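Local structure of uncharacterized protein (Legionella longbeachae NSW150, 4JZA) at residues R142-T147 with V163-P168; K3-R8 with R26-I31; I702-L707 with K807-S812. The protein probably removes the 3-phosphate from phosphoinositide lipids, as a phosphatidylinositol-3-phosphatase would, and may act on lipids of the host cell. All blocks are in the same frame, centred on the assembly; numbering follows the deposited sequence.

Contact 1: R142-T147 with V163-P168; sequences RYDLVT and VDESLP
Leu145 and Asp164 face each other as an antiparallel hydrogen-bonded pair, and the next pair, Val146 with Val163, is non-hydrogen-bonded; the strand axes run at 174° to one another, 4.9 Å apart at their closest. Both backbone bonds of the first pair are nearly straight: Leu145 N reaches Asp164 O at 3.1 Å, and Asp164 N reaches Leu145 O at 2.8 Å. Where the strands part, a side chain takes over. Asp144 OD1 accepts the backbone N of Ser166 at 2.9 Å, but this bond is bent (142°) and comes from well above the carboxylate plane. This is the open end of the beta hairpin of strands 144-150 and 159-166, inside the mixed sheet and flanked by strands 5-10 and 352-359. Val146 and Val163 lie side by side and point the same way, Val146 CG1 4.1 Å from Val163 CG2, on the face where Phe27 covers Val146. On the Leu145 and Asp164 face lies helix 604-612, whose His604 holds Asp164 OD1, while Arg374 pairs with OD2. The extended chain of Arg142 passes Ser166, its CD 3.6 Å from Ser166 OG, and carries its guanidinium on to Asn350, Gln611 and the His608 carbonyl.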
loop_
_atom_site.group_PDB
_atom_site.type_symbol
_atom_site.label_atom_id
_atom_site.label_comp_id
_atom_site.label_asym_id
_atom_site.label_seq_id
_atom_site.Cartn_x
_atom_site.Cartn_y
_atom_site.Cartn_z
ATOM N N ARG A 142 0.238 -10.637 -12.176
ATOM C CA ARG A 142 0.008 -9.493 -13.065
ATOM C C ARG A 142 0.012 -9.898 -14.531
ATOM O O ARG A 142 0.902 -10.643 -14.962
ATOM C CB ARG A 142 1.118 -8.444 -12.862
ATOM C CG ARG A 142 0.865 -7.077 -13.504
ATOM C CD ARG A 142 2.112 -6.203 -13.425
ATOM N NE ARG A 142 1.858 -4.761 -13.589
ATOM C CZ ARG A 142 2.694 -3.788 -13.188
ATOM N NH1 ARG A 142 3.857 -4.061 -12.614
ATOM N NH2 ARG A 142 2.359 -2.515 -13.326
ATOM N N TYR A 143 -0.965 -9.381 -15.280
ATOM C CA TYR A 143 -1.024 -9.482 -16.734
ATOM C C TYR A 143 -0.031 -8.537 -17.366
ATOM O O TYR A 143 0.031 -7.400 -16.966
ATOM C CB TYR A 143 -2.382 -9.027 -17.252
ATOM C CG TYR A 143 -3.475 -10.035 -17.153
ATOM C CD1 TYR A 143 -3.709 -10.925 -18.201
ATOM C CD2 TYR A 143 -4.315 -10.071 -16.044
ATOM C CE1 TYR A 143 -4.717 -11.852 -18.132
ATOM C CE2 TYR A 143 -5.337 -10.991 -15.967
ATOM C CZ TYR A 143 -5.515 -11.877 -17.011
ATOM O OH TYR A 143 -6.505 -12.793 -16.938
ATOM N N ASP A 144 0.703 -8.999 -18.391
ATOM C CA ASP A 144 1.461 -8.091 -19.262
ATOM C C ASP A 144 0.485 -7.288 -20.098
ATOM O O ASP A 144 -0.646 -7.699 -20.424
ATOM C CB ASP A 144 2.385 -8.803 -20.264
ATOM C CG ASP A 144 3.386 -9.752 -19.621
ATOM O OD1 ASP A 144 3.675 -9.667 -18.425
ATOM O OD2 ASP A 144 3.911 -10.604 -20.359
ATOM N N LEU A 145 0.988 -6.137 -20.498
ATOM C CA LEU A 145 0.168 -5.109 -21.097
ATOM C C LEU A 145 0.779 -4.635 -22.363
ATOM O O LEU A 145 1.955 -4.268 -22.370
ATOM C CB LEU A 145 0.102 -3.944 -20.141
ATOM C CG LEU A 145 -1.133 -3.097 -20.318
ATOM C CD1 LEU A 145 -2.367 -3.851 -19.859
ATOM C CD2 LEU A 145 -0.930 -1.890 -19.433
ATOM N N VAL A 146 -0.004 -4.685 -23.431
ATOM C CA VAL A 146 0.429 -4.208 -24.742
ATOM C C VAL A 146 -0.630 -3.243 -25.191
ATOM O O VAL A 146 -1.798 -3.532 -25.054
ATOM C CB VAL A 146 0.491 -5.352 -25.769
ATOM C CG1 VAL A 146 0.878 -4.815 -27.129
ATOM C CG2 VAL A 146 1.457 -6.439 -25.338
ATOM N N THR A 147 -0.234 -2.094 -25.693
ATOM C CA THR A 147 -1.196 -1.135 -26.218
ATOM C C THR A 147 -0.882 -0.836 -27.701
ATOM O O THR A 147 0.175 -0.337 -28.069
ATOM C CB THR A 147 -1.246 0.170 -25.385
ATOM O OG1 THR A 147 -1.618 -0.107 -23.997
ATOM C CG2 THR A 147 -2.258 1.141 -26.014
ATOM N N VAL A 163 4.712 -1.768 -25.028
ATOM C CA VAL A 163 4.727 -3.061 -24.374
ATOM C C VAL A 163 5.324 -3.021 -22.966
ATOM O O VAL A 163 6.440 -2.502 -22.775
ATOM C CB VAL A 163 5.570 -4.009 -25.207
ATOM C CG1 VAL A 163 5.709 -5.366 -24.542
ATOM C CG2 VAL A 163 4.918 -4.178 -26.548
ATOM N N ASP A 164 4.625 -3.575 -21.978
ATOM C CA ASP A 164 5.248 -3.738 -20.623
ATOM C C ASP A 164 5.086 -5.141 -20.122
ATOM O O ASP A 164 3.978 -5.601 -19.876
ATOM C CB ASP A 164 4.690 -2.755 -19.575
ATOM C CG ASP A 164 5.274 -1.352 -19.700
ATOM O OD1 ASP A 164 4.846 -0.598 -20.589
ATOM O OD2 ASP A 164 6.153 -0.988 -18.912
ATOM N N GLU A 165 6.204 -5.839 -20.026
ATOM C CA GLU A 165 6.203 -7.239 -19.653
ATOM C C GLU A 165 6.562 -7.263 -18.179
ATOM O O GLU A 165 7.575 -6.728 -17.768
ATOM C CB GLU A 165 7.179 -8.059 -20.563
ATOM C CG GLU A 165 6.564 -8.396 -21.954
ATOM C CD GLU A 165 7.524 -8.758 -23.104
ATOM O OE1 GLU A 165 8.617 -8.163 -23.267
ATOM O OE2 GLU A 165 7.135 -9.606 -23.925
ATOM N N SER A 166 5.667 -7.813 -17.389
ATOM C CA SER A 166 5.912 -8.089 -15.989
ATOM C C SER A 166 6.988 -9.175 -15.813
ATOM O O SER A 166 7.012 -10.196 -16.564
ATOM C CB SER A 166 4.633 -8.623 -15.367
ATOM O OG SER A 166 4.700 -8.614 -13.956
ATOM N N LEU A 167 7.817 -8.976 -14.789
ATOM C CA LEU A 167 8.999 -9.771 -14.595
ATOM C C LEU A 167 9.030 -10.385 -13.208
ATOM O O LEU A 167 8.798 -9.710 -12.235
ATOM C CB LEU A 167 10.236 -8.867 -14.779
ATOM C CG LEU A 167 10.500 -8.340 -16.189
ATOM C CD1 LEU A 167 11.683 -7.414 -16.184
ATOM C CD2 LEU A 167 10.760 -9.471 -17.152
ATOM N N PRO A 168 9.348 -11.679 -13.093
ATOM C CA PRO A 168 9.287 -12.206 -11.727
ATOM C C PRO A 168 10.339 -11.574 -10.899
ATOM O O PRO A 168 11.453 -11.460 -11.373
ATOM C CB PRO A 168 9.590 -13.665 -11.923
ATOM C CG PRO A 168 9.990 -13.835 -13.366
ATOM C CD PRO A 168 9.322 -12.755 -14.098
#

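Contact 2: K3-R8 with R26-I31; sequences KGIIVR and RFPGYI
Ile5 carries most of the apolar contact with the loop 26-31, and its side chain can be traced outward. Ile5 CB sits 4.1 Å from Tyr30 CB, at the base of the tyrosine side chain. CG2, anti to the backbone N, approaches Phe27 CB and comes obliquely at the phenylalanine ring. The other branch heads for the turn itself: with CG1 beside the backbone N (chi1 -48°) and the chain extended beyond it, Ile5 CD1 ends 3.5 Å from Phe27 C, the carbonyl carbon, also meeting Pro28 O and, more loosely, the proline CD. The Ile5 and Phe27 side chains cross at about a right angle.

The loop is a type II beta turn from Phe27 to Tyr30, with Gly29 at positive phi, and it leads from helix 17-26 into strand 31-35. That strand joins strand 5-10 in parallel, giving a beta-alpha-beta unit (strand 5-10, helix 17-26, strand 31-35) at the sheet's edge. Ile31 grips its neighbour at two points: Ile31 N donates to Ile5 O at 2.7 Å, and Ile31 O accepts Val7 N at 2.8 Å, both nearly straight. Val7 CG2 lies obliquely against the Tyr30 ring, 3.9 Å from Tyr30 CD1, while Tyr30 OH bonds the Leu20 carbonyl of the preceding helix. Just ahead of the paired strands a water bridges the gap, accepting from Ile5 N at 3.0 Å and donating to Gly29 O at 2.6 Å.

The two straight main-chain bonds are directional and so fix the parallel register of Ile6 with Ile31, whereas the apolar contacts of Ile5 and Val7 with the turn carry no such directionality and depend on shape alone.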
loop_
_atom_site.group_PDB
_atom_site.type_symbol
_atom_site.label_atom_id
_atom_site.label_comp_id
_atom_site.label_asym_id
_atom_site.label_seq_id
_atom_site.Cartn_x
_atom_site.Cartn_y
_atom_site.Cartn_z
ATOM N N LYS A 3 0.875 -15.206 -16.063
ATOM C CA LYS A 3 -0.582 -15.036 -15.896
ATOM C C LYS A 3 -1.333 -14.697 -17.199
ATOM O O LYS A 3 -2.518 -14.991 -17.311
ATOM C CB LYS A 3 -0.906 -13.996 -14.808
ATOM C CG LYS A 3 -2.360 -14.020 -14.356
ATOM C CD LYS A 3 -2.719 -12.806 -13.520
ATOM C CE LYS A 3 -4.223 -12.640 -13.347
ATOM N NZ LYS A 3 -4.798 -13.501 -12.281
ATOM N N GLY A 4 -0.662 -14.075 -18.169
ATOM C CA GLY A 4 -1.317 -13.757 -19.413
ATOM C C GLY A 4 -0.989 -12.373 -19.907
ATOM O O GLY A 4 -0.137 -11.672 -19.330
ATOM N N ILE A 5 -1.661 -12.000 -21.004
ATOM C CA ILE A 5 -1.359 -10.801 -21.732
ATOM C C ILE A 5 -2.630 -10.117 -22.226
ATOM O O ILE A 5 -3.526 -10.749 -22.783
ATOM C CB ILE A 5 -0.478 -11.093 -22.957
ATOM C CG1 ILE A 5 0.701 -11.993 -22.586
ATOM C CG2 ILE A 5 0.051 -9.781 -23.559
ATOM C CD1 ILE A 5 1.309 -12.748 -23.747
ATOM N N ILE A 6 -2.687 -8.812 -22.015
ATOM C CA ILE A 6 -3.765 -8.017 -22.521
ATOM C C ILE A 6 -3.236 -7.065 -23.571
ATOM O O ILE A 6 -2.236 -6.351 -23.364
ATOM C CB ILE A 6 -4.378 -7.216 -21.392
ATOM C CG1 ILE A 6 -4.977 -8.191 -20.353
ATOM C CG2 ILE A 6 -5.393 -6.250 -21.934
ATOM C CD1 ILE A 6 -5.854 -7.559 -19.280
ATOM N N VAL A 7 -3.897 -7.066 -24.712
ATOM C CA VAL A 7 -3.569 -6.158 -25.778
ATOM C C VAL A 7 -4.751 -5.226 -25.905
ATOM O O VAL A 7 -5.878 -5.670 -26.089
ATOM C CB VAL A 7 -3.360 -6.899 -27.087
ATOM C CG1 VAL A 7 -3.161 -5.916 -28.222
ATOM C CG2 VAL A 7 -2.169 -7.857 -26.967
ATOM N N ARG A 8 -4.477 -3.939 -25.733
ATOM C CA ARG A 8 -5.474 -2.912 -25.765
ATOM C C ARG A 8 -5.414 -2.362 -27.140
ATOM O O ARG A 8 -4.342 -2.003 -27.646
ATOM C CB ARG A 8 -5.161 -1.821 -24.755
ATOM C CG ARG A 8 -5.192 -2.340 -23.322
ATOM C CD ARG A 8 -4.773 -1.295 -22.336
ATOM N NE ARG A 8 -5.671 -0.167 -22.399
ATOM C CZ ARG A 8 -5.316 1.050 -22.817
ATOM N NH1 ARG A 8 -4.072 1.352 -23.224
ATOM N NH2 ARG A 8 -6.209 2.008 -22.833
ATOM N N ARG A 26 3.977 -13.215 -30.936
ATOM C CA ARG A 26 4.747 -12.421 -29.967
ATOM C C ARG A 26 4.148 -12.502 -28.557
ATOM O O ARG A 26 4.889 -12.414 -27.565
ATOM C CB ARG A 26 4.862 -10.976 -30.448
ATOM C CG ARG A 26 5.666 -10.047 -29.553
ATOM C CD ARG A 26 7.161 -10.359 -29.500
ATOM N NE ARG A 26 7.907 -9.437 -28.618
ATOM C CZ ARG A 26 7.834 -9.390 -27.270
ATOM N NH1 ARG A 26 7.060 -10.207 -26.588
ATOM N NH2 ARG A 26 8.554 -8.500 -26.579
ATOM N N PHE A 27 2.823 -12.709 -28.484
ATOM C CA PHE A 27 2.042 -12.610 -27.225
ATOM C C PHE A 27 1.056 -13.768 -27.067
ATOM O O PHE A 27 -0.163 -13.553 -26.982
ATOM C CB PHE A 27 1.288 -11.261 -27.200
ATOM C CG PHE A 27 2.194 -10.070 -27.306
ATOM C CD1 PHE A 27 3.226 -9.898 -26.397
ATOM C CD2 PHE A 27 2.041 -9.149 -28.315
ATOM C CE1 PHE A 27 4.075 -8.820 -26.483
ATOM C CE2 PHE A 27 2.879 -8.055 -28.410
ATOM C CZ PHE A 27 3.891 -7.890 -27.485
ATOM N N PRO A 28 1.579 -15.008 -27.011
ATOM C CA PRO A 28 0.730 -16.190 -27.090
ATOM C C PRO A 28 -0.269 -16.232 -25.933
ATOM O O PRO A 28 0.087 -15.922 -24.769
ATOM C CB PRO A 28 1.726 -17.361 -27.005
ATOM C CG PRO A 28 3.104 -16.760 -27.060
ATOM C CD PRO A 28 2.959 -15.347 -26.616
ATOM N N GLY A 29 -1.513 -16.574 -26.265
ATOM C CA GLY A 29 -2.585 -16.557 -25.298
ATOM C C GLY A 29 -3.183 -15.184 -25.007
ATOM O O GLY A 29 -3.960 -15.053 -24.084
ATOM N N TYR A 30 -2.844 -14.150 -25.765
ATOM C CA TYR A 30 -3.288 -12.792 -25.413
ATOM C C TYR A 30 -4.793 -12.612 -25.445
ATOM O O TYR A 30 -5.469 -13.282 -26.169
ATOM C CB TYR A 30 -2.644 -11.748 -26.333
ATOM C CG TYR A 30 -3.236 -11.674 -27.715
ATOM C CD1 TYR A 30 -4.385 -10.928 -27.966
ATOM C CD2 TYR A 30 -2.651 -12.322 -28.763
ATOM C CE1 TYR A 30 -4.948 -10.842 -29.235
ATOM C CE2 TYR A 30 -3.202 -12.237 -30.048
ATOM C CZ TYR A 30 -4.357 -11.502 -30.276
ATOM O OH TYR A 30 -4.893 -11.431 -31.544
ATOM N N ILE A 31 -5.293 -11.673 -24.651
ATOM C CA ILE A 31 -6.693 -11.286 -24.636
ATOM C C ILE A 31 -6.770 -9.881 -25.210
ATOM O O ILE A 31 -5.922 -9.048 -24.935
ATOM C CB ILE A 31 -7.218 -11.187 -23.215
ATOM C CG1 ILE A 31 -6.830 -12.410 -22.410
ATOM C CG2 ILE A 31 -8.720 -11.016 -23.213
ATOM C CD1 ILE A 31 -7.446 -13.697 -22.918
HETATM O O HOH W 1 -3.881 -13.891 -21.729
#

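Contact 3: I702-L707 with K807-S812; sequences INERNL and KLFEES
Glu704 and Phe809 mark the nearest backbone approach, CA to CA 7.2 Å, between a loop that ends in a 3-10 turn (705-707) and the helix 807-812, so the contact is made mainly by side chains. Glu704 makes the polar link. Its carboxylate oxygen OE1 accepts the hydroxyl OG of Ser812 at 2.8 Å, through the anti lone pair that faces away from OE2. The first torsion of Glu704 (chi1 -57°) sets its CG at the edge of the Phe809 ring, 3.7 Å from Phe809 CD1 and near the ring plane. A bend at chi2 (-79°) then turns the carboxylate toward Ser812. Carboxylate and ring planes stand 81° apart, and Glu704 OE2 lies 3.8 Å from Phe809 CE1.

Leu707 meets the same serine with both of its methyl groups: Leu707 CD2 comes within 3.7 Å of Ser812 OG, and CD1 within 3.8 Å of Ser812 CB. Ser812 OG points between the carboxylate and Leu707. Leu707 CD1 also lies 4.1 Å from the carbonyl O of Leu808, one turn earlier. Behind this, Leu707 and Leu808 both touch Leu701 of helix 676-702 and also meet helix 772-782.

Packing of a loop and a 3-10 turn against a long helix belongs here to the all-helical C-terminal phosphoinositide phosphatase domain, where helix 794-817 packs by Leu808 and Phe809 against the C-terminal end of helix 676-702.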
loop_
_atom_site.group_PDB
_atom_site.type_symbol
_atom_site.label_atom_id
_atom_site.label_comp_id
_atom_site.label_asym_id
_atom_site.label_seq_id
_atom_site.Cartn_x
_atom_site.Cartn_y
_atom_site.Cartn_z
ATOM N N ILE A 702 -44.107 -3.970 26.854
ATOM C CA ILE A 702 -43.916 -2.525 27.011
ATOM C C ILE A 702 -45.249 -1.785 27.190
ATOM O O ILE A 702 -45.326 -0.766 27.838
ATOM C CB ILE A 702 -43.159 -1.976 25.801
ATOM C CG1 ILE A 702 -42.246 -0.843 26.187
ATOM C CG2 ILE A 702 -44.108 -1.604 24.664
ATOM C CD1 ILE A 702 -40.804 -1.291 26.291
ATOM N N ASN A 703 -46.318 -2.317 26.634
ATOM C CA ASN A 703 -47.607 -1.675 26.776
ATOM C C ASN A 703 -48.284 -1.969 28.098
ATOM O O ASN A 703 -49.293 -1.375 28.357
ATOM C CB ASN A 703 -48.522 -1.949 25.573
ATOM C CG ASN A 703 -48.194 -1.031 24.377
ATOM O OD1 ASN A 703 -48.396 0.175 24.433
ATOM N ND2 ASN A 703 -47.675 -1.605 23.296
ATOM N N GLU A 704 -47.734 -2.859 28.929
ATOM C CA GLU A 704 -48.052 -2.888 30.357
ATOM C C GLU A 704 -47.128 -1.911 31.092
ATOM O O GLU A 704 -46.207 -2.306 31.799
ATOM C CB GLU A 704 -47.870 -4.289 30.937
ATOM C CG GLU A 704 -48.685 -5.377 30.262
ATOM C CD GLU A 704 -50.153 -5.414 30.681
ATOM O OE1 GLU A 704 -50.441 -5.558 31.910
ATOM O OE2 GLU A 704 -51.014 -5.329 29.747
ATOM N N ARG A 705 -47.430 -0.629 30.960
ATOM C CA ARG A 705 -46.523 0.486 31.339
ATOM C C ARG A 705 -46.256 0.611 32.850
ATOM O O ARG A 705 -45.251 1.187 33.269
ATOM C CB ARG A 705 -47.046 1.831 30.769
ATOM C CG ARG A 705 -47.566 1.721 29.329
ATOM C CD ARG A 705 -47.832 3.064 28.691
ATOM N NE ARG A 705 -46.626 3.888 28.775
ATOM C CZ ARG A 705 -46.611 5.219 28.799
ATOM N NH1 ARG A 705 -47.749 5.903 28.739
ATOM N NH2 ARG A 705 -45.458 5.868 28.889
ATOM N N ASN A 706 -47.138 0.043 33.657
ATOM C CA ASN A 706 -46.964 0.047 35.103
ATOM C C ASN A 706 -45.719 -0.655 35.633
ATOM O O ASN A 706 -45.198 -0.300 36.687
ATOM C CB ASN A 706 -48.212 -0.551 35.740
ATOM C CG ASN A 706 -49.356 0.471 35.819
ATOM O OD1 ASN A 706 -49.216 1.652 35.418
ATOM N ND2 ASN A 706 -50.494 0.031 36.365
ATOM N N LEU A 707 -45.263 -1.659 34.887
ATOM C CA LEU A 707 -44.181 -2.531 35.311
ATOM C C LEU A 707 -42.844 -1.819 35.407
ATOM O O LEU A 707 -41.902 -2.363 35.981
ATOM C CB LEU A 707 -44.028 -3.677 34.300
ATOM C CG LEU A 707 -45.191 -4.639 34.166
ATOM C CD1 LEU A 707 -44.875 -5.727 33.151
ATOM C CD2 LEU A 707 -45.493 -5.254 35.533
ATOM N N LYS A 807 -43.553 -14.201 30.223
ATOM C CA LYS A 807 -43.935 -14.424 31.610
ATOM C C LYS A 807 -44.265 -13.129 32.369
ATOM O O LYS A 807 -45.343 -12.990 32.981
ATOM C CB LYS A 807 -42.820 -15.119 32.337
ATOM C CG LYS A 807 -43.263 -16.408 32.977
ATOM C CD LYS A 807 -42.479 -17.579 32.354
ATOM C CE LYS A 807 -42.803 -18.925 33.003
ATOM N NZ LYS A 807 -41.555 -19.673 33.343
ATOM N N LEU A 808 -43.348 -12.170 32.321
ATOM C CA LEU A 808 -43.618 -10.835 32.853
ATOM C C LEU A 808 -44.926 -10.266 32.350
ATOM O O LEU A 808 -45.654 -9.719 33.123
ATOM C CB LEU A 808 -42.488 -9.875 32.531
ATOM C CG LEU A 808 -41.181 -10.224 33.270
ATOM C CD1 LEU A 808 -39.973 -9.514 32.648
ATOM C CD2 LEU A 808 -41.283 -9.929 34.754
ATOM N N PHE A 809 -45.233 -10.415 31.069
ATOM C CA PHE A 809 -46.507 -9.934 30.485
ATOM C C PHE A 809 -47.729 -10.647 31.070
ATOM O O PHE A 809 -48.670 -10.003 31.535
ATOM C CB PHE A 809 -46.487 -10.060 28.947
ATOM C CG PHE A 809 -47.820 -9.807 28.301
ATOM C CD1 PHE A 809 -48.421 -8.535 28.343
ATOM C CD2 PHE A 809 -48.490 -10.833 27.655
ATOM C CE1 PHE A 809 -49.673 -8.302 27.766
ATOM C CE2 PHE A 809 -49.730 -10.607 27.094
ATOM C CZ PHE A 809 -50.320 -9.337 27.147
ATOM N N GLU A 810 -47.708 -11.967 31.076
ATOM C CA GLU A 810 -48.787 -12.769 31.695
ATOM C C GLU A 810 -48.994 -12.469 33.184
ATOM O O GLU A 810 -50.118 -12.323 33.629
ATOM C CB GLU A 810 -48.536 -14.301 31.504
ATOM C CG GLU A 810 -48.651 -14.811 30.060
ATOM C CD GLU A 810 -47.971 -16.161 29.815
ATOM O OE1 GLU A 810 -47.463 -16.780 30.780
ATOM O OE2 GLU A 810 -47.924 -16.597 28.640
ATOM N N GLU A 811 -47.933 -12.411 33.968
ATOM C CA GLU A 811 -48.110 -12.161 35.379
ATOM C C GLU A 811 -48.775 -10.838 35.574
ATOM O O GLU A 811 -49.649 -10.706 36.419
ATOM C CB GLU A 811 -46.802 -12.190 36.128
ATOM C CG GLU A 811 -46.458 -13.567 36.725
ATOM C CD GLU A 811 -44.948 -13.732 36.999
ATOM O OE1 GLU A 811 -44.198 -12.695 36.878
ATOM O OE2 GLU A 811 -44.508 -14.883 37.309
ATOM N N SER A 812 -48.381 -9.859 34.775
ATOM C CA SER A 812 -48.907 -8.482 34.887
ATOM C C SER A 812 -50.337 -8.432 34.488
ATOM O O SER A 812 -51.112 -7.809 35.135
ATOM C CB SER A 812 -48.113 -7.507 33.997
ATOM O OG SER A 812 -48.675 -6.219 33.986
#

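Overall arrangement
Contacts 1 and 2 belong to one sheet and lie with their centres 9 Å apart: strand 5-10 of contact 2 neighbours strand 144-150 of contact 1, and a salt bridge from Arg26 to Glu165 ties the 26-31 loop to the hairpin. Contact 1 is buried in the sheet's interior, with antiparallel pairing and ionic side chains held by other elements; contact 2, partly buried at the sheet's edge, uses parallel pairing, a water and mostly apolar side chains. Contact 3 is a surface contact of the helical C-terminal region, its centre about 71 Å from that of contact 1, and relies on side chains, with a single hydrogen bond across it.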